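Long-range contacts in ribonucleoside-diphosphate reductase (Pseudomonas aeruginosa, PDB 5IM3), which probably catalyses the thioredoxin-dependent reduction of ribonucleoside diphosphates to deoxyribonucleotides for DNA synthesis, and binds dATP as an allosteric effector: residues W457-E462 against L536-V541; Y453-H458 against A484-D489. All blocks are in the same frame, centred on the assembly; numbering follows the deposited sequence.

Contact 1 (W457-E462 against L536-V541)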
loop_
_atom_site.group_PDB
_atom_site.type_symbol
_atom_site.label_atom_id
_atom_site.label_comp_id
_atom_site.label_asym_id
_atom_site.label_seq_id
_atom_site.Cartn_x
_atom_site.Cartn_y
_atom_site.Cartn_z
ATOM N N TRP A 457 -0.074 -34.076 8.059
ATOM C CA TRP A 457 0.719 -34.146 9.282
ATOM C C TRP A 457 2.209 -34.331 9.009
ATOM O O TRP A 457 3.002 -34.333 9.957
ATOM C CB TRP A 457 0.221 -35.283 10.185
ATOM C CG TRP A 457 0.093 -36.613 9.498
ATOM C CD1 TRP A 457 -1.059 -37.198 9.057
ATOM C CD2 TRP A 457 1.153 -37.524 9.175
ATOM N NE1 TRP A 457 -0.785 -38.413 8.484
ATOM C CE2 TRP A 457 0.566 -38.637 8.539
ATOM C CE3 TRP A 457 2.537 -37.506 9.358
ATOM C CZ2 TRP A 457 1.314 -39.721 8.089
ATOM C CZ3 TRP A 457 3.282 -38.587 8.909
ATOM C CH2 TRP A 457 2.668 -39.678 8.284
ATOM N N HIS A 458 2.604 -34.487 7.748
ATOM C CA HIS A 458 4.006 -34.694 7.413
ATOM C C HIS A 458 4.834 -33.485 7.829
ATOM O O HIS A 458 4.455 -32.337 7.582
ATOM C CB HIS A 458 4.143 -34.944 5.912
ATOM C CG HIS A 458 5.452 -35.549 5.507
ATOM N ND1 HIS A 458 6.613 -34.815 5.408
ATOM C CD2 HIS A 458 5.775 -36.814 5.150
ATOM C CE1 HIS A 458 7.599 -35.603 5.017
ATOM N NE2 HIS A 458 7.116 -36.821 4.852
ATOM N N LEU A 459 5.981 -33.747 8.457
ATOM C CA LEU A 459 6.770 -32.667 9.036
ATOM C C LEU A 459 7.337 -31.711 7.993
ATOM O O LEU A 459 7.691 -30.579 8.340
ATOM C CB LEU A 459 7.906 -33.241 9.884
ATOM C CG LEU A 459 7.773 -32.943 11.375
ATOM C CD1 LEU A 459 8.880 -33.640 12.136
ATOM C CD2 LEU A 459 7.812 -31.446 11.629
ATOM N N ASP A 460 7.422 -32.123 6.731
ATOM C CA ASP A 460 7.879 -31.238 5.669
ATOM C C ASP A 460 6.735 -30.466 5.015
ATOM O O ASP A 460 6.961 -29.783 4.011
ATOM C CB ASP A 460 8.641 -32.034 4.604
ATOM C CG ASP A 460 9.940 -32.628 5.129
ATOM O OD1 ASP A 460 10.527 -32.065 6.076
ATOM O OD2 ASP A 460 10.375 -33.660 4.579
ATOM N N ILE A 461 5.524 -30.528 5.577
ATOM C CA ILE A 461 4.357 -29.989 4.882
ATOM C C ILE A 461 4.510 -28.495 4.624
ATOM O O ILE A 461 4.114 -27.995 3.566
ATOM C CB ILE A 461 3.065 -30.293 5.668
ATOM C CG1 ILE A 461 1.833 -29.884 4.853
ATOM C CG2 ILE A 461 3.054 -29.574 7.014
ATOM C CD1 ILE A 461 1.670 -30.657 3.552
ATOM N N GLU A 462 5.084 -27.755 5.581
ATOM C CA GLU A 462 5.173 -26.305 5.436
ATOM C C GLU A 462 6.070 -25.920 4.265
ATOM O O GLU A 462 5.724 -25.040 3.470
ATOM C CB GLU A 462 5.671 -25.674 6.740
ATOM C CG GLU A 462 4.675 -25.785 7.885
ATOM C CD GLU A 462 5.249 -25.352 9.219
ATOM O OE1 GLU A 462 6.368 -25.793 9.561
ATOM O OE2 GLU A 462 4.583 -24.567 9.928
ATOM N N LEU A 536 7.867 -38.690 22.156
ATOM C CA LEU A 536 8.048 -38.674 20.701
ATOM C C LEU A 536 8.639 -37.308 20.350
ATOM O O LEU A 536 7.913 -36.357 20.054
ATOM C CB LEU A 536 6.741 -38.943 19.968
ATOM C CG LEU A 536 6.786 -38.988 18.437
ATOM C CD1 LEU A 536 8.067 -39.633 17.927
ATOM C CD2 LEU A 536 5.577 -39.743 17.912
ATOM N N LYS A 537 9.972 -37.235 20.378
ATOM C CA LYS A 537 10.664 -35.948 20.398
ATOM C C LYS A 537 10.401 -35.143 19.130
ATOM O O LYS A 537 10.113 -33.943 19.192
ATOM C CB LYS A 537 12.166 -36.177 20.589
ATOM C CG LYS A 537 13.030 -34.917 20.550
ATOM C CD LYS A 537 12.795 -34.028 21.757
ATOM C CE LYS A 537 13.682 -32.790 21.714
ATOM N NZ LYS A 537 13.405 -31.856 22.847
ATOM N N LEU A 538 10.511 -35.780 17.968
ATOM C CA LEU A 538 10.471 -35.056 16.699
ATOM C C LEU A 538 9.019 -34.787 16.326
ATOM O O LEU A 538 8.328 -35.659 15.795
ATOM C CB LEU A 538 11.188 -35.846 15.612
ATOM C CG LEU A 538 11.247 -35.175 14.237
ATOM C CD1 LEU A 538 11.978 -33.841 14.313
ATOM C CD2 LEU A 538 11.910 -36.093 13.223
ATOM N N HIS A 539 8.553 -33.571 16.597
ATOM C CA HIS A 539 7.189 -33.186 16.261
ATOM C C HIS A 539 7.072 -31.669 16.309
ATOM O O HIS A 539 7.937 -30.970 16.842
ATOM C CB HIS A 539 6.174 -33.837 17.205
ATOM C CG HIS A 539 6.178 -33.261 18.585
ATOM N ND1 HIS A 539 7.148 -33.564 19.516
ATOM C CD2 HIS A 539 5.328 -32.401 19.195
ATOM C CE1 HIS A 539 6.895 -32.915 20.639
ATOM N NE2 HIS A 539 5.797 -32.203 20.470
ATOM N N LYS A 540 5.979 -31.172 15.735
ATOM C CA LYS A 540 5.662 -29.750 15.720
ATOM C C LYS A 540 4.166 -29.583 15.922
ATOM O O LYS A 540 3.372 -30.206 15.209
ATOM C CB LYS A 540 6.069 -29.092 14.400
ATOM C CG LYS A 540 7.381 -28.333 14.444
ATOM C CD LYS A 540 7.510 -27.373 13.262
ATOM C CE LYS A 540 6.492 -26.240 13.343
ATOM N NZ LYS A 540 6.733 -25.187 12.323
ATOM N N VAL A 541 3.784 -28.743 16.878
ATOM C CA VAL A 541 2.383 -28.440 17.135
ATOM C C VAL A 541 2.067 -27.080 16.533
ATOM O O VAL A 541 2.743 -26.084 16.826
ATOM C CB VAL A 541 2.067 -28.461 18.639
ATOM C CG1 VAL A 541 0.586 -28.192 18.864
ATOM C CG2 VAL A 541 2.473 -29.797 19.249
#
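Leu538 is the first residue of 536-541 to meet 457-462: its branch point CG lies 3.5 Å from CD1 of Leu459, and its CD1 and CD2 touch the same methyl. With CG anti to the backbone N (chi1 -179°), the fork of Leu538 reaches the Leu459 methyl although its CB points across the interface rather than into it. His539 turns its CB away; ND1 donates back to Lys537 O at 3.0 Å, from well above that carbonyl's plane, and to Leu536 O in a weaker bond. Lys540 points CB toward 457-462, where it lies 4.0 Å from the other methyl of Leu459, CD2. Bent at chi3 (67°), the Lys540 chain goes on to a salt bridge with Glu462, which comes from the opposite direction. Lys540 NZ sits 2.9 Å from Glu462 OE1, on its syn lone pair, and more weakly 3.3 Å from OE2. Behind the Leu459 tip the type I turn His458-Ile461 is closed by Ile461 N to His458 O, and Asp460 N donates to ND1 of His458. Strand 539-543 pairs antiparallel with strand 500-504, whose Leu503 also touches Leu459 and Ile461, while Glu462 rides on the first turn of helix 461-465.

Contact 2 (Y453-H458 against A484-D489)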
loop_
_atom_site.group_PDB
_atom_site.type_symbol
_atom_site.label_atom_id
_atom_site.label_comp_id
_atom_site.label_asym_id
_atom_site.label_seq_id
_atom_site.Cartn_x
_atom_site.Cartn_y
_atom_site.Cartn_z
ATOM N N TYR A 453 2.151 -35.777 -3.964
ATOM C CA TYR A 453 1.178 -35.704 -2.883
ATOM C C TYR A 453 1.878 -35.850 -1.537
ATOM O O TYR A 453 2.809 -36.648 -1.394
ATOM C CB TYR A 453 0.118 -36.797 -3.023
ATOM C CG TYR A 453 -0.921 -36.542 -4.088
ATOM C CD1 TYR A 453 -0.633 -36.748 -5.432
ATOM C CD2 TYR A 453 -2.203 -36.138 -3.747
ATOM C CE1 TYR A 453 -1.586 -36.533 -6.407
ATOM C CE2 TYR A 453 -3.164 -35.919 -4.718
ATOM C CZ TYR A 453 -2.847 -36.118 -6.047
ATOM O OH TYR A 453 -3.792 -35.904 -7.019
ATOM N N LEU A 454 1.418 -35.087 -0.547
ATOM C CA LEU A 454 1.952 -35.183 0.806
ATOM C C LEU A 454 0.820 -35.037 1.814
ATOM O O LEU A 454 -0.042 -34.168 1.666
ATOM C CB LEU A 454 3.018 -34.117 1.065
ATOM C CG LEU A 454 3.945 -34.421 2.239
ATOM C CD1 LEU A 454 4.900 -35.551 1.882
ATOM C CD2 LEU A 454 4.708 -33.176 2.660
ATOM N N GLU A 455 0.830 -35.889 2.835
ATOM C CA GLU A 455 -0.209 -35.872 3.853
ATOM C C GLU A 455 0.041 -34.736 4.845
ATOM O O GLU A 455 1.182 -34.321 5.071
ATOM C CB GLU A 455 -0.263 -37.224 4.569
ATOM C CG GLU A 455 -1.589 -37.529 5.249
ATOM C CD GLU A 455 -1.789 -39.010 5.506
ATOM O OE1 GLU A 455 -1.311 -39.833 4.692
ATOM O OE2 GLU A 455 -2.430 -39.357 6.520
ATOM N N THR A 456 -1.049 -34.234 5.441
ATOM C CA THR A 456 -1.027 -32.927 6.098
ATOM C C THR A 456 -0.300 -32.919 7.442
ATOM O O THR A 456 0.055 -31.837 7.925
ATOM C CB THR A 456 -2.461 -32.420 6.290
ATOM O OG1 THR A 456 -3.206 -32.626 5.083
ATOM C CG2 THR A 456 -2.462 -30.934 6.612
ATOM N N TRP A 457 -0.074 -34.076 8.059
ATOM C CA TRP A 457 0.719 -34.146 9.282
ATOM C C TRP A 457 2.209 -34.331 9.009
ATOM O O TRP A 457 3.002 -34.333 9.957
ATOM C CB TRP A 457 0.221 -35.283 10.185
ATOM C CG TRP A 457 0.093 -36.613 9.498
ATOM C CD1 TRP A 457 -1.059 -37.198 9.057
ATOM C CD2 TRP A 457 1.153 -37.524 9.175
ATOM N NE1 TRP A 457 -0.785 -38.413 8.484
ATOM C CE2 TRP A 457 0.566 -38.637 8.539
ATOM C CE3 TRP A 457 2.537 -37.506 9.358
ATOM C CZ2 TRP A 457 1.314 -39.721 8.089
ATOM C CZ3 TRP A 457 3.282 -38.587 8.909
ATOM C CH2 TRP A 457 2.668 -39.678 8.284
ATOM N N HIS A 458 2.604 -34.487 7.748
ATOM C CA HIS A 458 4.006 -34.694 7.413
ATOM C C HIS A 458 4.834 -33.485 7.829
ATOM O O HIS A 458 4.455 -32.337 7.582
ATOM C CB HIS A 458 4.143 -34.944 5.912
ATOM C CG HIS A 458 5.452 -35.549 5.507
ATOM N ND1 HIS A 458 6.613 -34.815 5.408
ATOM C CD2 HIS A 458 5.775 -36.814 5.150
ATOM C CE1 HIS A 458 7.599 -35.603 5.017
ATOM N NE2 HIS A 458 7.116 -36.821 4.852
ATOM N N ALA A 484 0.003 -31.602 -4.444
ATOM C CA ALA A 484 -1.355 -31.713 -3.930
ATOM C C ALA A 484 -1.319 -32.129 -2.468
ATOM O O ALA A 484 -0.469 -32.923 -2.063
ATOM C CB ALA A 484 -2.184 -32.716 -4.735
ATOM N N ASN A 485 -2.252 -31.587 -1.686
ATOM C CA ASN A 485 -2.432 -31.999 -0.302
ATOM C C ASN A 485 -3.254 -33.282 -0.225
ATOM O O ASN A 485 -4.282 -33.420 -0.894
ATOM C CB ASN A 485 -3.133 -30.902 0.500
ATOM C CG ASN A 485 -2.255 -29.686 0.729
ATOM O OD1 ASN A 485 -2.552 -28.590 0.244
ATOM N ND2 ASN A 485 -1.181 -29.866 1.488
ATOM N N TRP A 486 -2.797 -34.211 0.609
ATOM C CA TRP A 486 -3.511 -35.450 0.925
ATOM C C TRP A 486 -4.051 -35.282 2.348
ATOM O O TRP A 486 -3.357 -35.553 3.327
ATOM C CB TRP A 486 -2.570 -36.647 0.778
ATOM C CG TRP A 486 -3.222 -37.998 0.782
ATOM C CD1 TRP A 486 -2.975 -39.020 1.651
ATOM C CD2 TRP A 486 -4.210 -38.482 -0.137
ATOM N NE1 TRP A 486 -3.750 -40.110 1.333
ATOM C CE2 TRP A 486 -4.517 -39.805 0.239
ATOM C CE3 TRP A 486 -4.864 -37.926 -1.239
ATOM C CZ2 TRP A 486 -5.452 -40.581 -0.447
ATOM C CZ3 TRP A 486 -5.797 -38.697 -1.919
ATOM C CH2 TRP A 486 -6.082 -40.008 -1.519
ATOM N N ILE A 487 -5.292 -34.821 2.458
ATOM C CA ILE A 487 -5.808 -34.235 3.694
ATOM C C ILE A 487 -6.653 -35.277 4.421
ATOM O O ILE A 487 -7.660 -35.735 3.861
ATOM C CB ILE A 487 -6.631 -32.969 3.418
ATOM C CG1 ILE A 487 -5.827 -31.986 2.564
ATOM C CG2 ILE A 487 -7.042 -32.314 4.738
ATOM C CD1 ILE A 487 -6.648 -30.822 2.044
ATOM N N PRO A 488 -6.306 -35.657 5.650
ATOM C CA PRO A 488 -7.203 -36.517 6.431
ATOM C C PRO A 488 -8.394 -35.738 6.965
ATOM O O PRO A 488 -8.319 -34.532 7.212
ATOM C CB PRO A 488 -6.314 -37.019 7.578
ATOM C CG PRO A 488 -4.908 -36.631 7.212
ATOM C CD PRO A 488 -5.024 -35.435 6.339
ATOM N N ASP A 489 -9.506 -36.455 7.153
ATOM C CA ASP A 489 -10.702 -35.836 7.718
ATOM C C ASP A 489 -10.400 -35.168 9.052
ATOM O O ASP A 489 -10.957 -34.109 9.365
ATOM C CB ASP A 489 -11.804 -36.884 7.895
ATOM C CG ASP A 489 -12.574 -37.151 6.615
ATOM O OD1 ASP A 489 -12.153 -36.659 5.547
ATOM O OD2 ASP A 489 -13.600 -37.857 6.678
HETATM O O HOH W 1 -1.364 -32.151 2.966
#
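Tyr453-Glu455 and Ala484-Trp486 pair as neighbouring parallel strands of the ten-stranded alpha-beta barrel, within a beta-alpha-beta unit. Two backbone bonds set the register: Leu454 N to Ala484 O at 3.2 Å, and Trp486 N to Leu454 O at 3.0 Å. Thr456 N to Trp486 O is weak, as the first chain leaves the sheet in a type I turn. Apolar contacts gather on the face bearing Tyr453, Glu455, Ala484 and Trp486. Ala484 CB makes a CH-pi contact over one face of the Tyr453 ring, 3.6 Å from its centroid, and the Tyr453 OH bonds to Asn585 O. Pro488 CD lies 3.6 Å from Thr456 OG1. With CG anti to the backbone N (chi1 -158°) and the chain extended beyond it, Glu455 brings OE1 in plane to the edge of the Trp486 indole, 3.6 Å from CD1, carboxylate and ring 72° apart. Glu455 OE2 forms a salt bridge with Lys566 and accepts a weak bond from Trp457 NE1, while OE1 is hydrogen-bonded to His513 ND1, holding this buried acid. On the opposite face a water donates to Leu454 O, accepts from Asn485 ND2 at 2.7 Å and pairs with Thr456 OG1 at 2.8 Å.

Overall arrangement
From the N terminus, strand 450-455 runs into the turn that carries Trp457 and His458, which both contacts share, and then into helix 461-465. Contact 2 closes the shorter loop, bringing the chain back through strand 482-487 to lie beside strand 450-455. Contact 1 closes a longer loop, ending at strand 539-543; the two loops overlap and cross, since contact 2 starts before contact 1 and ends inside it. Their centres are about 12 Å apart. Ile461, two residues after Leu459, packs its CD1 3.6 Å from ND2 of Asn485. Together they tie the buried barrel sheet, through the turn after strand 450-455 and the start of helix 461-465, to the two-stranded antiparallel sheet nearer the surface.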